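Local structure of aminoacyltransferase FemA (Staphylococcus aureus, 1LRZ) at residues S21-T26 / F317-P322; E39-G44 / K68-N73; K192-F195 / E199-P202; Y361-V366 / K384-E389. The protein adds glycines 2 and 3 of the pentaglycine interpeptide bridge of staphylococcal peptidoglycan, using glycyl-tRNA as the glycine donor. All coordinates share one frame; numbering follows the deposited sequence.

Overall arrangement
The four contacts span the globular body of FemA, which as in other FemABX proteins is built from two sheets of acetyltransferase-like fold. Contact 2 lies within the sheet containing strands 39-46 and 67-78; contacts 3 and 4 involve the one containing strands 310-320 and 360-365, and their centres are about 24 Å apart. Contact 1 brings a loop from the N-terminal part of the chain onto strand 310-320. It touches two of the others: Thr24 OG1 is 2.9 Å from Asn73 O of contact 2, and His22 NE2 is 2.7 Å from Tyr364 OH of contact 4, both probably hydrogen-bonded. Contacts 2 and 3 are farthest apart, with about 34 Å between their centres.

Contact 1. Residues S21-T26 / F317-P322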
loop_
_atom_site.group_PDB
_atom_site.type_symbol
_atom_site.label_atom_id
_atom_site.label_comp_id
_atom_site.label_asym_id
_atom_site.label_seq_id
_atom_site.Cartn_x
_atom_site.Cartn_y
_atom_site.Cartn_z
ATOM N N SER A 21 6.403 4.616 -11.389
ATOM C CA SER A 21 5.242 5.114 -12.105
ATOM C C SER A 21 4.165 4.865 -11.052
ATOM O O SER A 21 3.821 3.724 -10.768
ATOM C CB SER A 21 4.979 4.296 -13.372
ATOM O OG SER A 21 5.089 2.907 -13.109
ATOM N N HIS A 22 3.670 5.938 -10.450
ATOM C CA HIS A 22 2.661 5.860 -9.382
ATOM C C HIS A 22 1.324 5.320 -9.886
ATOM O O HIS A 22 1.034 5.410 -11.085
ATOM C CB HIS A 22 2.467 7.258 -8.786
ATOM C CG HIS A 22 1.866 7.266 -7.416
ATOM N ND1 HIS A 22 0.718 7.966 -7.115
ATOM C CD2 HIS A 22 2.301 6.734 -6.247
ATOM C CE1 HIS A 22 0.474 7.874 -5.818
ATOM N NE2 HIS A 22 1.420 7.132 -5.267
ATOM N N PHE A 23 0.499 4.789 -8.979
ATOM C CA PHE A 23 -0.789 4.233 -9.382
ATOM C C PHE A 23 -1.717 5.316 -9.935
ATOM O O PHE A 23 -2.726 4.999 -10.557
ATOM C CB PHE A 23 -1.479 3.470 -8.228
ATOM C CG PHE A 23 -1.772 4.310 -7.006
ATOM C CD1 PHE A 23 -0.900 4.310 -5.915
ATOM C CD2 PHE A 23 -2.923 5.088 -6.943
ATOM C CE1 PHE A 23 -1.171 5.073 -4.777
ATOM C CE2 PHE A 23 -3.206 5.860 -5.804
ATOM C CZ PHE A 23 -2.327 5.850 -4.722
ATOM N N THR A 24 -1.375 6.586 -9.703
ATOM C CA THR A 24 -2.164 7.704 -10.236
ATOM C C THR A 24 -1.758 8.012 -11.692
ATOM O O THR A 24 -2.427 8.786 -12.380
ATOM C CB THR A 24 -1.977 8.992 -9.395
ATOM O OG1 THR A 24 -0.583 9.167 -9.111
ATOM C CG2 THR A 24 -2.767 8.906 -8.087
ATOM N N GLN A 25 -0.655 7.423 -12.153
ATOM C CA GLN A 25 -0.191 7.628 -13.532
ATOM C C GLN A 25 -0.634 6.411 -14.346
ATOM O O GLN A 25 0.184 5.718 -14.958
ATOM C CB GLN A 25 1.342 7.775 -13.575
ATOM C CG GLN A 25 1.848 9.095 -12.958
ATOM C CD GLN A 25 1.314 10.340 -13.685
ATOM O OE1 GLN A 25 0.889 11.325 -13.057
ATOM N NE2 GLN A 25 1.348 10.302 -15.006
ATOM N N THR A 26 -1.943 6.165 -14.349
ATOM C CA THR A 26 -2.524 5.013 -15.047
ATOM C C THR A 26 -3.785 5.389 -15.826
ATOM O O THR A 26 -4.388 6.441 -15.606
ATOM C CB THR A 26 -2.948 3.914 -14.043
ATOM O OG1 THR A 26 -3.931 4.459 -13.150
ATOM C CG2 THR A 26 -1.757 3.425 -13.228
ATOM N N PHE A 317 -7.118 -1.944 1.605
ATOM C CA PHE A 317 -7.443 -1.459 0.265
ATOM C C PHE A 317 -6.088 -1.376 -0.447
ATOM O O PHE A 317 -5.225 -0.584 -0.056
ATOM C CB PHE A 317 -8.073 -0.073 0.360
ATOM C CG PHE A 317 -8.904 0.294 -0.825
ATOM C CD1 PHE A 317 -10.206 -0.182 -0.951
ATOM C CD2 PHE A 317 -8.399 1.136 -1.806
ATOM C CE1 PHE A 317 -10.995 0.179 -2.037
ATOM C CE2 PHE A 317 -9.186 1.501 -2.900
ATOM C CZ PHE A 317 -10.488 1.018 -3.008
ATOM N N PHE A 318 -5.904 -2.186 -1.485
ATOM C CA PHE A 318 -4.629 -2.245 -2.189
ATOM C C PHE A 318 -4.646 -1.880 -3.665
ATOM O O PHE A 318 -5.546 -2.283 -4.403
ATOM C CB PHE A 318 -4.041 -3.656 -2.099
ATOM C CG PHE A 318 -3.539 -4.041 -0.735
ATOM C CD1 PHE A 318 -4.425 -4.388 0.280
ATOM C CD2 PHE A 318 -2.164 -4.081 -0.476
ATOM C CE1 PHE A 318 -3.958 -4.767 1.540
ATOM C CE2 PHE A 318 -1.682 -4.454 0.772
ATOM C CZ PHE A 318 -2.585 -4.801 1.791
ATOM N N PHE A 319 -3.630 -1.132 -4.094
ATOM C CA PHE A 319 -3.477 -0.786 -5.506
ATOM C C PHE A 319 -2.393 -1.710 -6.065
ATOM O O PHE A 319 -1.347 -1.929 -5.429
ATOM C CB PHE A 319 -3.092 0.684 -5.659
ATOM C CG PHE A 319 -4.170 1.625 -5.200
ATOM C CD1 PHE A 319 -3.865 2.728 -4.409
ATOM C CD2 PHE A 319 -5.505 1.376 -5.520
ATOM C CE1 PHE A 319 -4.877 3.569 -3.939
ATOM C CE2 PHE A 319 -6.525 2.220 -5.054
ATOM C CZ PHE A 319 -6.208 3.314 -4.261
ATOM N N ILE A 320 -2.646 -2.267 -7.245
ATOM C CA ILE A 320 -1.717 -3.208 -7.842
ATOM C C ILE A 320 -1.304 -2.801 -9.245
ATOM O O ILE A 320 -2.128 -2.704 -10.149
ATOM C CB ILE A 320 -2.339 -4.639 -7.902
ATOM C CG1 ILE A 320 -2.717 -5.111 -6.490
ATOM C CG2 ILE A 320 -1.369 -5.618 -8.547
ATOM C CD1 ILE A 320 -4.032 -4.568 -6.005
ATOM N N ASN A 321 -0.016 -2.559 -9.416
ATOM C CA ASN A 321 0.512 -2.184 -10.708
ATOM C C ASN A 321 1.841 -2.899 -10.884
ATOM O O ASN A 321 2.407 -3.426 -9.919
ATOM C CB ASN A 321 0.656 -0.660 -10.784
ATOM C CG ASN A 321 -0.696 0.040 -10.737
ATOM O OD1 ASN A 321 -1.389 0.140 -11.753
ATOM N ND2 ASN A 321 -1.092 0.497 -9.546
ATOM N N PRO A 322 2.346 -2.948 -12.119
ATOM C CA PRO A 322 3.621 -3.628 -12.366
ATOM C C PRO A 322 4.783 -3.192 -11.474
ATOM O O PRO A 322 5.616 -4.011 -11.089
ATOM C CB PRO A 322 3.884 -3.340 -13.846
ATOM C CG PRO A 322 2.476 -3.282 -14.420
ATOM C CD PRO A 322 1.770 -2.430 -13.374
#
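Phe319 and Asn321 receive Phe23 and Thr26 where strand 310-320, a member of the large sheet of this acetyltransferase-like fold, and the residues after it meet the loop between helices 8-16 and 27-35. The loop holds a type I beta turn from His22 to Gln25. Phe319 is the first residue of its segment to touch the loop, and its CD1 sits 3.3 Å above the plane of the Phe23 ring, over the ring's centre. The planes are inclined by 36° and the centroids lie 4.2 Å apart, so the rings meet obliquely. The other face of Phe23 is covered near its rim by the His22 imidazole, which leaves the phenyl group sandwiched. Phe23 reaches this place because its CG lies between the backbone N and carbonyl carbon (chi1 60°). Two residues further on, Asn321 sends its amide back over the base of the same side chain, with ND2 3.3 Å from Phe23 CB. Its OD1 accepts a hydrogen bond from Arg235 and also packs 3.6 Å from the methyl CG2 of Thr26. That threonine is the N-cap of helix 27-35: OG1 caps His29 N and, at 2.9 Å, also donates to Phe23 O, tilted 33° from the carbonyl plane.

Contact 2. Residues E39-G44 / K68-N73; sequences ETHLVG and KYFYSN
Two strands of one mixed sheet, 39-46 and 67-78, are joined here by the Glu39-Lys68 salt bridge and the His41-Phe70 ring pair. Lys68 NZ donates to Glu39 OE1 at 2.9 Å, on the oxygen's syn side. A second, weak bond to OE2 is less certain. Both chains are extended beyond CG and meet at about a right angle; in Glu39 CG is anti to the backbone N (chi1 -179°), which carries the carboxylate out across the sheet to the lysine. These strands are not direct neighbours. Strand 52-63 lies between them, antiparallel to each, and Glu39 and His41 make their backbone bonds with its Ala60 and Leu58. The axes of the short strand segments therefore come no nearer than 9.3 Å, their directions 45° apart, and side chains must bridge the gap. Phe70 does so edge-on to the imidazole: its CE2 stands 3.8 Å above the plane of the His41 ring, offset toward the rim, with the two planes at 60° and the centroids 5.2 Å apart. His41 also meets His100 edge-to-face, while Phe70 rests on Ala60 of the middle strand and on Cys102 and Leu105 of strand 102-107.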
loop_
_atom_site.group_PDB
_atom_site.type_symbol
_atom_site.label_atom_id
_atom_site.label_comp_id
_atom_site.label_asym_id
_atom_site.label_seq_id
_atom_site.Cartn_x
_atom_site.Cartn_y
_atom_site.Cartn_z
ATOM N N GLU A 39 -10.802 18.363 -15.667
ATOM C CA GLU A 39 -10.212 18.604 -16.967
ATOM C C GLU A 39 -8.953 17.738 -16.845
ATOM O O GLU A 39 -8.145 17.937 -15.929
ATOM C CB GLU A 39 -9.813 20.069 -17.125
ATOM C CG GLU A 39 -9.203 20.376 -18.489
ATOM C CD GLU A 39 -8.827 21.836 -18.641
ATOM O OE1 GLU A 39 -9.632 22.689 -18.199
ATOM O OE2 GLU A 39 -7.742 22.133 -19.199
ATOM N N THR A 40 -8.779 16.784 -17.754
ATOM C CA THR A 40 -7.635 15.883 -17.673
ATOM C C THR A 40 -6.803 15.843 -18.946
ATOM O O THR A 40 -7.341 15.743 -20.050
ATOM C CB THR A 40 -8.117 14.454 -17.321
ATOM O OG1 THR A 40 -9.055 14.531 -16.237
ATOM C CG2 THR A 40 -6.947 13.576 -16.887
ATOM N N HIS A 41 -5.485 15.928 -18.779
ATOM C CA HIS A 41 -4.552 15.908 -19.905
ATOM C C HIS A 41 -3.544 14.768 -19.807
ATOM O O HIS A 41 -3.084 14.412 -18.710
ATOM C CB HIS A 41 -3.743 17.203 -19.978
ATOM C CG HIS A 41 -4.563 18.439 -20.176
ATOM N ND1 HIS A 41 -5.500 18.868 -19.259
ATOM C CD2 HIS A 41 -4.518 19.388 -21.139
ATOM C CE1 HIS A 41 -5.989 20.033 -19.646
ATOM N NE2 HIS A 41 -5.409 20.372 -20.783
ATOM N N LEU A 42 -3.206 14.204 -20.963
ATOM C CA LEU A 42 -2.200 13.155 -21.040
ATOM C C LEU A 42 -1.128 13.719 -21.961
ATOM O O LEU A 42 -1.342 13.852 -23.173
ATOM C CB LEU A 42 -2.777 11.865 -21.625
ATOM C CG LEU A 42 -3.870 11.151 -20.818
ATOM C CD1 LEU A 42 -4.287 9.886 -21.565
ATOM C CD2 LEU A 42 -3.359 10.812 -19.426
ATOM N N VAL A 43 0.013 14.078 -21.379
ATOM C CA VAL A 43 1.109 14.643 -22.148
ATOM C C VAL A 43 2.344 13.753 -22.035
ATOM O O VAL A 43 2.401 12.860 -21.182
ATOM C CB VAL A 43 1.445 16.090 -21.662
ATOM C CG1 VAL A 43 0.212 16.983 -21.799
ATOM C CG2 VAL A 43 1.924 16.070 -20.213
ATOM N N GLY A 44 3.318 13.979 -22.911
ATOM C CA GLY A 44 4.530 13.194 -22.872
ATOM C C GLY A 44 5.506 13.625 -23.948
ATOM O O GLY A 44 5.324 14.659 -24.595
ATOM N N LYS A 68 -6.404 28.341 -14.314
ATOM C CA LYS A 68 -6.461 26.947 -13.901
ATOM C C LYS A 68 -5.269 26.532 -13.058
ATOM O O LYS A 68 -4.137 26.983 -13.273
ATOM C CB LYS A 68 -6.528 26.040 -15.133
ATOM C CG LYS A 68 -7.813 26.169 -15.927
ATOM C CD LYS A 68 -7.665 25.485 -17.257
ATOM C CE LYS A 68 -8.883 25.690 -18.139
ATOM N NZ LYS A 68 -8.618 25.079 -19.472
ATOM N N TYR A 69 -5.549 25.665 -12.096
ATOM C CA TYR A 69 -4.538 25.099 -11.225
ATOM C C TYR A 69 -4.202 23.747 -11.858
ATOM O O TYR A 69 -5.071 22.880 -11.959
ATOM C CB TYR A 69 -5.114 24.902 -9.821
ATOM C CG TYR A 69 -4.396 23.859 -8.999
ATOM C CD1 TYR A 69 -3.037 23.958 -8.748
ATOM C CD2 TYR A 69 -5.087 22.762 -8.478
ATOM C CE1 TYR A 69 -2.370 22.996 -7.996
ATOM C CE2 TYR A 69 -4.431 21.785 -7.722
ATOM C CZ TYR A 69 -3.070 21.911 -7.485
ATOM O OH TYR A 69 -2.413 20.953 -6.743
ATOM N N PHE A 70 -2.966 23.588 -12.327
ATOM C CA PHE A 70 -2.533 22.322 -12.928
ATOM C C PHE A 70 -1.728 21.500 -11.905
ATOM O O PHE A 70 -0.841 22.032 -11.225
ATOM C CB PHE A 70 -1.681 22.575 -14.183
ATOM C CG PHE A 70 -2.483 22.648 -15.462
ATOM C CD1 PHE A 70 -3.176 23.806 -15.803
ATOM C CD2 PHE A 70 -2.536 21.553 -16.330
ATOM C CE1 PHE A 70 -3.918 23.874 -16.998
ATOM C CE2 PHE A 70 -3.270 21.610 -17.518
ATOM C CZ PHE A 70 -3.961 22.775 -17.856
ATOM N N TYR A 71 -2.047 20.207 -11.815
ATOM C CA TYR A 71 -1.400 19.275 -10.882
ATOM C C TYR A 71 -0.860 18.044 -11.643
ATOM O O TYR A 71 -1.579 17.459 -12.463
ATOM C CB TYR A 71 -2.426 18.857 -9.810
ATOM C CG TYR A 71 -1.934 17.800 -8.836
ATOM C CD1 TYR A 71 -0.735 17.968 -8.140
ATOM C CD2 TYR A 71 -2.666 16.625 -8.621
ATOM C CE1 TYR A 71 -0.268 16.989 -7.262
ATOM C CE2 TYR A 71 -2.210 15.640 -7.745
ATOM C CZ TYR A 71 -1.011 15.826 -7.073
ATOM O OH TYR A 71 -0.537 14.844 -6.237
ATOM N N SER A 72 0.394 17.655 -11.383
ATOM C CA SER A 72 1.003 16.514 -12.084
ATOM C C SER A 72 0.673 15.110 -11.560
ATOM O O SER A 72 1.180 14.116 -12.085
ATOM C CB SER A 72 2.528 16.672 -12.137
ATOM O OG SER A 72 3.101 16.521 -10.847
ATOM N N ASN A 73 -0.142 15.021 -10.514
ATOM C CA ASN A 73 -0.549 13.723 -9.985
ATOM C C ASN A 73 0.571 12.693 -9.759
ATOM O O ASN A 73 0.477 11.564 -10.242
ATOM C CB ASN A 73 -1.603 13.102 -10.917
ATOM C CG ASN A 73 -2.860 13.963 -11.038
ATOM O OD1 ASN A 73 -2.867 14.990 -11.731
ATOM N ND2 ASN A 73 -3.926 13.553 -10.361
#

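Contact 3. Residues K192-F195 / E199-P202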
loop_
_atom_site.group_PDB
_atom_site.type_symbol
_atom_site.label_atom_id
_atom_site.label_comp_id
_atom_site.label_asym_id
_atom_site.label_seq_id
_atom_site.Cartn_x
_atom_site.Cartn_y
_atom_site.Cartn_z
ATOM N N LYS A 192 -9.159 -16.730 7.409
ATOM C CA LYS A 192 -9.130 -16.816 5.947
ATOM C C LYS A 192 -9.166 -15.421 5.325
ATOM O O LYS A 192 -9.507 -14.443 5.993
ATOM C CB LYS A 192 -10.311 -17.654 5.439
ATOM C CG LYS A 192 -10.226 -19.101 5.902
ATOM C CD LYS A 192 -11.421 -19.962 5.505
ATOM C CE LYS A 192 -11.209 -21.391 6.029
ATOM N NZ LYS A 192 -12.326 -22.334 5.751
ATOM N N VAL A 193 -8.805 -15.329 4.052
ATOM C CA VAL A 193 -8.816 -14.044 3.363
ATOM C C VAL A 193 -9.570 -14.159 2.041
ATOM O O VAL A 193 -9.333 -15.083 1.256
ATOM C CB VAL A 193 -7.370 -13.550 3.080
ATOM C CG1 VAL A 193 -7.390 -12.291 2.200
ATOM C CG2 VAL A 193 -6.659 -13.262 4.392
ATOM N N ARG A 194 -10.505 -13.242 1.821
ATOM C CA ARG A 194 -11.259 -13.212 0.577
ATOM C C ARG A 194 -11.215 -11.784 0.074
ATOM O O ARG A 194 -10.874 -10.863 0.828
ATOM C CB ARG A 194 -12.714 -13.665 0.776
ATOM C CG ARG A 194 -13.612 -12.759 1.616
ATOM C CD ARG A 194 -14.893 -13.530 1.959
ATOM N NE ARG A 194 -15.849 -12.793 2.779
ATOM C CZ ARG A 194 -16.678 -11.872 2.305
ATOM N NH1 ARG A 194 -17.515 -11.245 3.122
ATOM N NH2 ARG A 194 -16.669 -11.578 1.012
ATOM N N PHE A 195 -11.551 -11.593 -1.193
ATOM C CA PHE A 195 -11.533 -10.263 -1.765
ATOM C C PHE A 195 -12.944 -9.744 -1.962
ATOM O O PHE A 195 -13.775 -10.386 -2.608
ATOM C CB PHE A 195 -10.765 -10.285 -3.082
ATOM C CG PHE A 195 -9.354 -10.771 -2.937
ATOM C CD1 PHE A 195 -9.033 -12.101 -3.204
ATOM C CD2 PHE A 195 -8.347 -9.905 -2.515
ATOM C CE1 PHE A 195 -7.725 -12.565 -3.050
ATOM C CE2 PHE A 195 -7.036 -10.358 -2.356
ATOM C CZ PHE A 195 -6.725 -11.690 -2.626
ATOM N N GLU A 199 -20.356 -4.404 -3.661
ATOM C CA GLU A 199 -21.493 -4.544 -2.758
ATOM C C GLU A 199 -21.106 -4.836 -1.311
ATOM O O GLU A 199 -21.919 -4.658 -0.409
ATOM C CB GLU A 199 -22.485 -5.604 -3.271
ATOM C CG GLU A 199 -22.118 -7.059 -3.028
ATOM C CD GLU A 199 -20.920 -7.519 -3.835
ATOM O OE1 GLU A 199 -20.463 -6.757 -4.716
ATOM O OE2 GLU A 199 -20.443 -8.649 -3.589
ATOM N N GLU A 200 -19.870 -5.265 -1.075
ATOM C CA GLU A 200 -19.442 -5.543 0.296
ATOM C C GLU A 200 -18.469 -4.491 0.801
ATOM O O GLU A 200 -17.875 -4.642 1.872
ATOM C CB GLU A 200 -18.785 -6.915 0.392
ATOM C CG GLU A 200 -19.606 -8.024 -0.213
ATOM C CD GLU A 200 -19.043 -9.384 0.109
ATOM O OE1 GLU A 200 -19.318 -9.886 1.219
ATOM O OE2 GLU A 200 -18.317 -9.942 -0.739
ATOM N N LEU A 201 -18.311 -3.423 0.025
ATOM C CA LEU A 201 -17.403 -2.349 0.394
ATOM C C LEU A 201 -17.685 -1.824 1.806
ATOM O O LEU A 201 -16.769 -1.392 2.504
ATOM C CB LEU A 201 -17.478 -1.220 -0.640
ATOM C CG LEU A 201 -16.314 -0.221 -0.656
ATOM C CD1 LEU A 201 -14.974 -0.953 -0.646
ATOM C CD2 LEU A 201 -16.438 0.658 -1.890
ATOM N N PRO A 202 -18.955 -1.854 2.247
ATOM C CA PRO A 202 -19.219 -1.359 3.605
ATOM C C PRO A 202 -18.528 -2.167 4.715
ATOM O O PRO A 202 -18.286 -1.639 5.806
ATOM C CB PRO A 202 -20.749 -1.384 3.705
ATOM C CG PRO A 202 -21.167 -2.384 2.649
ATOM C CD PRO A 202 -20.213 -2.093 1.520
#
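Arg194 and Glu200 alone carry this contact, a salt bridge at the protein surface between a short strand and the turn that follows it. Along the strand, Lys192 and Arg194 make backbone hydrogen bonds with strand 236-244, and Arg194 sends its side chain toward the second segment. Its CG lies between the backbone N and the carbonyl carbon (chi1 67°). From there the extended chain carries NE outward, and a turn at the last torsion swings the guanidinium out of the chain's line, so that its NH1 and NH2 end faces the carboxylate. The grip is end-on and twofold: NH1 donates to Glu200 OE1 at 3.0 Å and NH2 to Glu200 OE2 at 2.9 Å, the second bond being the straighter at 155°. Both oxygens lie close to the guanidinium plane and are met on their syn sides, although the nitrogens stand well out of the carboxylate plane. The two flat groups are inclined by 22°, while the side chains that bear them cross at about a right angle. Strand 192-195 is an outermost strand of the sheet containing strands 236-244 and 310-320, and a short connection leads to the 3-10 turn that holds Glu200, just ahead of helix 201-207. The salt bridge thus ties the sheet margin to the start of that helix. Arg194 NE is engaged too, in a salt bridge with Glu310 of strand 310-320, so the guanidinium spans two acids and its rotation is probably well fixed.

Contact 4. Residues Y361-V366 / K384-E389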
loop_
_atom_site.group_PDB
_atom_site.type_symbol
_atom_site.label_atom_id
_atom_site.label_comp_id
_atom_site.label_asym_id
_atom_site.label_seq_id
_atom_site.Cartn_x
_atom_site.Cartn_y
_atom_site.Cartn_z
ATOM N N TYR A 361 6.930 -3.919 -2.441
ATOM C CA TYR A 361 5.733 -3.928 -1.617
ATOM C C TYR A 361 5.784 -2.648 -0.784
ATOM O O TYR A 361 6.621 -2.497 0.106
ATOM C CB TYR A 361 5.725 -5.164 -0.717
ATOM C CG TYR A 361 4.426 -5.357 0.029
ATOM C CD1 TYR A 361 3.329 -5.967 -0.581
ATOM C CD2 TYR A 361 4.294 -4.923 1.348
ATOM C CE1 TYR A 361 2.131 -6.142 0.108
ATOM C CE2 TYR A 361 3.103 -5.087 2.047
ATOM C CZ TYR A 361 2.027 -5.698 1.422
ATOM O OH TYR A 361 0.858 -5.854 2.123
ATOM N N ASN A 362 4.877 -1.732 -1.087
ATOM C CA ASN A 362 4.839 -0.431 -0.445
ATOM C C ASN A 362 3.834 -0.321 0.707
ATOM O O ASN A 362 2.630 -0.248 0.463
ATOM C CB ASN A 362 4.511 0.611 -1.522
ATOM C CG ASN A 362 5.003 1.993 -1.170
ATOM O OD1 ASN A 362 5.150 2.324 0.001
ATOM N ND2 ASN A 362 5.248 2.822 -2.194
ATOM N N PHE A 363 4.327 -0.303 1.951
ATOM C CA PHE A 363 3.454 -0.157 3.121
ATOM C C PHE A 363 2.921 1.276 3.122
ATOM O O PHE A 363 2.077 1.659 3.936
ATOM C CB PHE A 363 4.220 -0.435 4.425
ATOM C CG PHE A 363 4.434 -1.897 4.695
ATOM C CD1 PHE A 363 5.663 -2.501 4.428
ATOM C CD2 PHE A 363 3.396 -2.680 5.211
ATOM C CE1 PHE A 363 5.856 -3.872 4.669
ATOM C CE2 PHE A 363 3.583 -4.056 5.457
ATOM C CZ PHE A 363 4.809 -4.651 5.187
ATOM N N TYR A 364 3.449 2.056 2.187
ATOM C CA TYR A 364 3.070 3.445 1.972
ATOM C C TYR A 364 3.396 4.472 3.070
ATOM O O TYR A 364 4.405 4.366 3.764
ATOM C CB TYR A 364 1.582 3.531 1.572
ATOM C CG TYR A 364 1.315 4.523 0.444
ATOM C CD1 TYR A 364 2.098 4.507 -0.723
ATOM C CD2 TYR A 364 0.287 5.463 0.530
ATOM C CE1 TYR A 364 1.865 5.394 -1.763
ATOM C CE2 TYR A 364 0.045 6.369 -0.517
ATOM C CZ TYR A 364 0.839 6.324 -1.657
ATOM O OH TYR A 364 0.618 7.198 -2.699
ATOM N N GLY A 365 2.524 5.463 3.210
ATOM C CA GLY A 365 2.759 6.573 4.114
ATOM C C GLY A 365 3.115 6.494 5.584
ATOM O O GLY A 365 2.495 5.755 6.341
ATOM N N VAL A 366 4.148 7.246 5.972
ATOM C CA VAL A 366 4.525 7.380 7.384
ATOM C C VAL A 366 4.754 8.888 7.537
ATOM O O VAL A 366 5.133 9.564 6.570
ATOM C CB VAL A 366 5.805 6.570 7.789
ATOM C CG1 VAL A 366 5.582 5.077 7.512
ATOM C CG2 VAL A 366 7.033 7.090 7.060
ATOM N N LYS A 384 8.185 -1.474 10.411
ATOM C CA LYS A 384 9.595 -1.742 10.685
ATOM C C LYS A 384 9.844 -3.241 10.858
ATOM O O LYS A 384 10.846 -3.782 10.367
ATOM C CB LYS A 384 10.014 -0.997 11.961
ATOM C CG LYS A 384 11.467 -1.181 12.353
ATOM C CD LYS A 384 11.746 -0.480 13.665
ATOM C CE LYS A 384 13.149 -0.787 14.169
ATOM N NZ LYS A 384 13.422 -0.039 15.431
ATOM N N GLY A 385 8.912 -3.904 11.541
ATOM C CA GLY A 385 9.027 -5.328 11.801
ATOM C C GLY A 385 9.069 -6.228 10.574
ATOM O O GLY A 385 9.486 -7.386 10.684
ATOM N N TYR A 386 8.646 -5.711 9.415
ATOM C CA TYR A 386 8.649 -6.479 8.171
ATOM C C TYR A 386 9.964 -6.330 7.402
ATOM O O TYR A 386 10.119 -6.874 6.306
ATOM C CB TYR A 386 7.484 -6.036 7.269
ATOM C CG TYR A 386 6.152 -6.644 7.646
ATOM C CD1 TYR A 386 5.764 -7.893 7.159
ATOM C CD2 TYR A 386 5.285 -5.979 8.514
ATOM C CE1 TYR A 386 4.534 -8.462 7.530
ATOM C CE2 TYR A 386 4.063 -6.539 8.894
ATOM C CZ TYR A 386 3.689 -7.775 8.401
ATOM O OH TYR A 386 2.464 -8.315 8.776
ATOM N N ASN A 387 10.899 -5.588 7.985
ATOM C CA ASN A 387 12.204 -5.326 7.385
ATOM C C ASN A 387 12.104 -4.338 6.232
ATOM O O ASN A 387 12.917 -4.371 5.323
ATOM C CB ASN A 387 12.876 -6.612 6.860
ATOM C CG ASN A 387 14.377 -6.433 6.651
ATOM O OD1 ASN A 387 14.961 -6.965 5.708
ATOM N ND2 ASN A 387 15.005 -5.685 7.539
ATOM N N ALA A 388 11.103 -3.470 6.263
ATOM C CA ALA A 388 10.948 -2.473 5.219
ATOM C C ALA A 388 11.974 -1.376 5.475
ATOM O O ALA A 388 12.606 -1.356 6.533
ATOM C CB ALA A 388 9.551 -1.888 5.270
ATOM N N GLU A 389 12.168 -0.482 4.507
ATOM C CA GLU A 389 13.091 0.638 4.712
ATOM C C GLU A 389 12.298 1.915 4.424
ATOM O O GLU A 389 11.217 1.840 3.854
ATOM C CB GLU A 389 14.308 0.538 3.774
ATOM C CG GLU A 389 14.089 1.131 2.409
ATOM C CD GLU A 389 15.306 1.002 1.491
ATOM O OE1 GLU A 389 16.429 1.408 1.892
ATOM O OE2 GLU A 389 15.123 0.500 0.361
#
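Phe363, which buries more surface here than any other residue, drives the far end of its ring against Tyr386 and lays its flank beside Ala388. Its CZ stands 3.4 Å above the plane of the Tyr386 ring, offset toward the rim, where it is 3.4 Å from Tyr386 CG. CE1 adds a contact at the root of the tyrosine, 3.8 Å from Tyr386 CB. The planes are inclined by 40° and the centroids are 5.0 Å apart, an oblique meeting of rings whose side chains approach at roughly a right angle. Phe363 CG, anti to the carbonyl carbon (chi1 -78°), carries the ring out toward the tyrosine. On the strand side, Tyr361 covers one face of the Phe363 ring, with CE2 3.5 Å above it. Tyr386 is also met by Phe382 in an edge-to-face pair, and Gln346 of helix 341-355 touches both aromatic side chains. Ala388 supplies a smaller apolar patch, its CB 4.0 Å from Phe363 CD1. Both partners of Phe363 sit where the chain leaves helix 377-384: Lys384 to Asn387 form a type I turn, and Asn387, with positive phi, ends the helix in a Schellman motif before strand 389-393 begins. Phe363 O also accepts a hydrogen bond from Lys383 NZ near the end of that helix. The packing thus seats a helix exit on strand 360-365 of the acetyltransferase-like sheet, at the point where Phe363 and Tyr364 both face Ser159 of the antiparallel neighbour in a classic beta bulge.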